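PDB 4EQ3: interferon gamma receptor 1, which probably binds the cytokine interferon gamma through its extracellular part, the region crystallised here, as the ligand-binding chain of a transmembrane cytokine receptor. Local coordinates for residues A[123-133]-A[145-154]. Sequence-based numbering, arbitrary orientation.
Sequences IIVDVYHPEFP and YSELSYSVIF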
loop_
_atom_site.group_PDB
_atom_site.type_symbol
_atom_site.label_atom_id
_atom_site.label_comp_id
_atom_site.label_asym_id
_atom_site.label_seq_id
_atom_site.Cartn_x
_atom_site.Cartn_y
_atom_site.Cartn_z
ATOM N N ILE A 123 -16.586 -4.357 23.671
ATOM C CA ILE A 123 -16.044 -4.871 22.419
ATOM C C ILE A 123 -14.585 -4.475 22.262
ATOM O O ILE A 123 -14.193 -3.344 22.564
ATOM C CB ILE A 123 -16.805 -4.345 21.193
ATOM C CG1 ILE A 123 -18.307 -4.559 21.348
ATOM C CG2 ILE A 123 -16.314 -5.045 19.943
ATOM C CD1 ILE A 123 -18.710 -5.986 21.210
ATOM N N ILE A 124 -13.790 -5.416 21.775
ATOM C CA ILE A 124 -12.358 -5.231 21.628
ATOM C C ILE A 124 -11.961 -5.350 20.165
ATOM O O ILE A 124 -12.162 -6.392 19.531
ATOM C CB ILE A 124 -11.590 -6.283 22.446
ATOM C CG1 ILE A 124 -11.882 -6.112 23.940
ATOM C CG2 ILE A 124 -10.095 -6.192 22.173
ATOM C CD1 ILE A 124 -11.349 -7.257 24.801
ATOM N N VAL A 125 -11.394 -4.272 19.632
ATOM C CA VAL A 125 -10.985 -4.228 18.233
ATOM C C VAL A 125 -9.475 -4.238 18.083
ATOM O O VAL A 125 -8.793 -3.354 18.589
ATOM C CB VAL A 125 -11.518 -2.978 17.545
ATOM C CG1 VAL A 125 -11.055 -2.933 16.093
ATOM C CG2 VAL A 125 -13.021 -2.941 17.647
ATOM N N ASP A 126 -8.948 -5.251 17.402
ATOM C CA ASP A 126 -7.540 -5.264 17.064
ATOM C C ASP A 126 -7.434 -5.026 15.571
ATOM O O ASP A 126 -8.089 -5.697 14.774
ATOM C CB ASP A 126 -6.881 -6.588 17.446
ATOM C CG ASP A 126 -6.732 -6.758 18.957
ATOM O OD1 ASP A 126 -5.878 -6.064 19.568
ATOM O OD2 ASP A 126 -7.477 -7.586 19.534
ATOM N N VAL A 127 -6.615 -4.057 15.187
ATOM C CA VAL A 127 -6.502 -3.712 13.784
ATOM C C VAL A 127 -5.050 -3.433 13.426
ATOM O O VAL A 127 -4.331 -2.799 14.195
ATOM C CB VAL A 127 -7.390 -2.506 13.458
ATOM C CG1 VAL A 127 -6.992 -1.312 14.329
ATOM C CG2 VAL A 127 -7.322 -2.163 11.968
ATOM N N TYR A 128 -4.620 -3.936 12.271
ATOM C CA TYR A 128 -3.284 -3.658 11.750
ATOM C C TYR A 128 -3.155 -4.121 10.295
ATOM O O TYR A 128 -4.073 -4.734 9.744
ATOM C CB TYR A 128 -2.219 -4.322 12.622
ATOM C CG TYR A 128 -1.995 -5.791 12.333
ATOM C CD1 TYR A 128 -3.040 -6.703 12.409
ATOM C CD2 TYR A 128 -0.729 -6.266 12.007
ATOM C CE1 TYR A 128 -2.834 -8.054 12.159
ATOM C CE2 TYR A 128 -0.511 -7.611 11.754
ATOM C CZ TYR A 128 -1.569 -8.500 11.831
ATOM O OH TYR A 128 -1.354 -9.833 11.574
ATOM N N HIS A 129 -2.015 -3.805 9.680
ATOM C CA HIS A 129 -1.710 -4.202 8.307
ATOM C C HIS A 129 -0.480 -5.091 8.279
ATOM O O HIS A 129 0.645 -4.574 8.270
ATOM C CB HIS A 129 -1.377 -2.965 7.478
ATOM C CG HIS A 129 -2.559 -2.339 6.813
ATOM N ND1 HIS A 129 -3.332 -1.377 7.422
ATOM C CD2 HIS A 129 -3.094 -2.531 5.584
ATOM C CE1 HIS A 129 -4.296 -1.005 6.599
ATOM N NE2 HIS A 129 -4.171 -1.687 5.475
ATOM N N PRO A 130 -0.669 -6.425 8.233
ATOM C CA PRO A 130 0.488 -7.335 8.239
ATOM C C PRO A 130 1.438 -7.068 7.070
ATOM O O PRO A 130 2.633 -7.349 7.157
ATOM C CB PRO A 130 -0.153 -8.727 8.099
ATOM C CG PRO A 130 -1.502 -8.474 7.528
ATOM C CD PRO A 130 -1.940 -7.154 8.100
ATOM N N GLU A 131 0.943 -6.532 5.973
ATOM C CA GLU A 131 1.747 -6.239 4.807
ATOM C C GLU A 131 2.725 -5.099 4.958
ATOM O O GLU A 131 3.655 -5.015 4.262
ATOM C CB GLU A 131 0.875 -5.928 3.637
ATOM C CG GLU A 131 -0.220 -6.868 3.468
ATOM C CD GLU A 131 -1.561 -6.343 3.977
ATOM O OE1 GLU A 131 -2.522 -6.685 3.290
ATOM O OE2 GLU A 131 -1.660 -5.639 5.021
ATOM N N PHE A 132 2.485 -4.218 5.888
ATOM C CA PHE A 132 3.376 -3.064 6.013
ATOM C C PHE A 132 4.792 -3.529 6.329
ATOM O O PHE A 132 4.992 -4.423 7.148
ATOM C CB PHE A 132 2.888 -2.069 7.071
ATOM C CG PHE A 132 1.664 -1.290 6.663
ATOM C CD1 PHE A 132 1.147 -1.402 5.386
ATOM C CD2 PHE A 132 1.033 -0.452 7.567
ATOM C CE1 PHE A 132 0.021 -0.696 5.013
ATOM C CE2 PHE A 132 -0.094 0.256 7.211
ATOM C CZ PHE A 132 -0.605 0.140 5.931
ATOM N N PRO A 133 5.783 -2.926 5.674
ATOM C CA PRO A 133 7.158 -3.380 5.905
ATOM C C PRO A 133 7.670 -2.993 7.295
ATOM O O PRO A 133 7.240 -1.987 7.863
ATOM C CB PRO A 133 7.952 -2.678 4.801
ATOM C CG PRO A 133 7.125 -1.456 4.457
ATOM C CD PRO A 133 5.692 -1.874 4.647
ATOM N N TYR A 145 5.125 5.982 9.683
ATOM C CA TYR A 145 4.350 5.231 10.674
ATOM C C TYR A 145 3.957 6.101 11.857
ATOM O O TYR A 145 2.897 5.921 12.447
ATOM C CB TYR A 145 5.123 4.008 11.185
ATOM C CG TYR A 145 5.269 2.904 10.163
ATOM C CD1 TYR A 145 4.243 2.619 9.270
ATOM C CD2 TYR A 145 6.426 2.138 10.102
ATOM C CE1 TYR A 145 4.370 1.603 8.334
ATOM C CE2 TYR A 145 6.562 1.114 9.173
ATOM C CZ TYR A 145 5.533 0.856 8.291
ATOM O OH TYR A 145 5.670 -0.144 7.364
ATOM N N SER A 146 4.811 7.059 12.201
ATOM C CA SER A 146 4.472 7.984 13.276
ATOM C C SER A 146 3.173 8.748 12.964
ATOM O O SER A 146 2.589 9.393 13.850
ATOM C CB SER A 146 5.630 8.956 13.549
ATOM O OG SER A 146 5.633 10.018 12.620
ATOM N N GLU A 147 2.716 8.667 11.714
ATOM C CA GLU A 147 1.493 9.359 11.290
ATOM C C GLU A 147 0.368 8.386 10.910
ATOM O O GLU A 147 -0.626 8.773 10.294
ATOM C CB GLU A 147 1.784 10.286 10.111
ATOM C CG GLU A 147 2.814 11.386 10.401
ATOM C CD GLU A 147 2.279 12.476 11.319
ATOM O OE1 GLU A 147 1.050 12.544 11.523
ATOM O OE2 GLU A 147 3.097 13.267 11.834
ATOM N N LEU A 148 0.527 7.123 11.273
ATOM C CA LEU A 148 -0.496 6.127 10.970
ATOM C C LEU A 148 -1.624 6.164 11.988
ATOM O O LEU A 148 -1.380 6.123 13.191
ATOM C CB LEU A 148 0.114 4.723 10.957
ATOM C CG LEU A 148 -0.893 3.573 10.840
ATOM C CD1 LEU A 148 -1.664 3.617 9.514
ATOM C CD2 LEU A 148 -0.175 2.241 11.009
ATOM N N SER A 149 -2.861 6.227 11.510
ATOM C CA SER A 149 -4.013 6.049 12.383
ATOM C C SER A 149 -5.046 5.151 11.706
ATOM O O SER A 149 -4.994 4.917 10.500
ATOM C CB SER A 149 -4.630 7.404 12.752
ATOM O OG SER A 149 -5.141 8.079 11.612
ATOM N N TYR A 150 -5.990 4.643 12.482
ATOM C CA TYR A 150 -7.087 3.886 11.910
ATOM C C TYR A 150 -8.377 4.518 12.375
ATOM O O TYR A 150 -8.486 4.939 13.530
ATOM C CB TYR A 150 -7.024 2.412 12.337
ATOM C CG TYR A 150 -5.890 1.646 11.700
ATOM C CD1 TYR A 150 -4.666 1.514 12.343
ATOM C CD2 TYR A 150 -6.039 1.058 10.448
ATOM C CE1 TYR A 150 -3.619 0.819 11.759
ATOM C CE2 TYR A 150 -4.996 0.359 9.857
ATOM C CZ TYR A 150 -3.791 0.249 10.518
ATOM O OH TYR A 150 -2.751 -0.436 9.936
ATOM N N SER A 151 -9.340 4.613 11.467
ATOM C CA SER A 151 -10.678 5.035 11.831
ATOM C C SER A 151 -11.525 3.781 11.878
ATOM O O SER A 151 -11.405 2.914 11.014
ATOM C CB SER A 151 -11.248 6.011 10.804
ATOM O OG SER A 151 -11.231 5.422 9.518
ATOM N N VAL A 152 -12.374 3.686 12.892
ATOM C CA VAL A 152 -13.193 2.504 13.101
ATOM C C VAL A 152 -14.652 2.898 13.190
ATOM O O VAL A 152 -15.015 3.794 13.948
ATOM C CB VAL A 152 -12.784 1.792 14.393
ATOM C CG1 VAL A 152 -13.611 0.539 14.593
ATOM C CG2 VAL A 152 -11.312 1.461 14.352
ATOM N N ILE A 153 -15.485 2.229 12.400
ATOM C CA ILE A 153 -16.915 2.504 12.380
ATOM C C ILE A 153 -17.720 1.398 13.066
ATOM O O ILE A 153 -17.698 0.239 12.653
ATOM C CB ILE A 153 -17.433 2.716 10.950
ATOM C CG1 ILE A 153 -16.748 3.927 10.316
ATOM C CG2 ILE A 153 -18.932 2.916 10.959
ATOM C CD1 ILE A 153 -17.234 4.253 8.917
ATOM N N PHE A 154 -18.433 1.782 14.117
ATOM C CA PHE A 154 -19.193 0.847 14.932
ATOM C C PHE A 154 -20.658 0.899 14.551
ATOM O O PHE A 154 -21.301 1.924 14.731
ATOM C CB PHE A 154 -19.055 1.233 16.403
ATOM C CG PHE A 154 -18.609 0.109 17.282
ATOM C CD1 PHE A 154 -19.475 -0.450 18.206
ATOM C CD2 PHE A 154 -17.318 -0.386 17.186
ATOM C CE1 PHE A 154 -19.060 -1.489 19.025
ATOM C CE2 PHE A 154 -16.894 -1.421 17.997
ATOM C CZ PHE A 154 -17.766 -1.976 18.919
HETATM O O HOH W 1 -0.505 -1.371 10.805
#
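I123 sits at the rim of the F154 ring: its CB lies in the ring plane, 3.4 Å from F154 CZ, and CG1 and CG2 both border the same corner. V125 follows on that edge, its CG2 meeting F154 CE2 more loosely at 4.2 Å. At V127 the partner changes to Y150, and a face replaces an edge. With CG2 anti to the backbone N, that methyl stands over the tyrosine ring in a CH-pi contact, 4.1 Å from the ring centroid and 22° off the normal, while CG1 reaches CG of the same ring. H129 then takes the phenol end of Y150. H129 ND1 and Y150 OH form a nearly straight hydrogen bond of 2.7 Å, and the two rings meet rim to rim with their planes 18° apart. The imidazole is held from its other nitrogen too, since NE2 bonds to the backbone O of G110. A water bridges H129 N and Y150 OH, giving the buried hydroxyl a second partner. After the type I beta turn from H129 to F132, the F132 ring lays one face on H129 CB. Its CE2 edge approaches L148 CD2, CD2 meets Y145 CE1 at 4.0 Å, and F24 from the N-terminal part of the chain packs against it edge-to-face. P133 ends the run: Y145 OH donates a hydrogen bond to P133 O, modelled at 2.5 Å, a length doubtful in its shortness. No backbone hydrogen bonds join strands 123-128 and 148-154, whose axes come within 8.7 Å and whose N-to-C directions differ by 136°; they belong to two facing sheets, and their inward side chains fill the interior of a fibronectin type III beta-sandwich, the second such domain of a class II cytokine receptor.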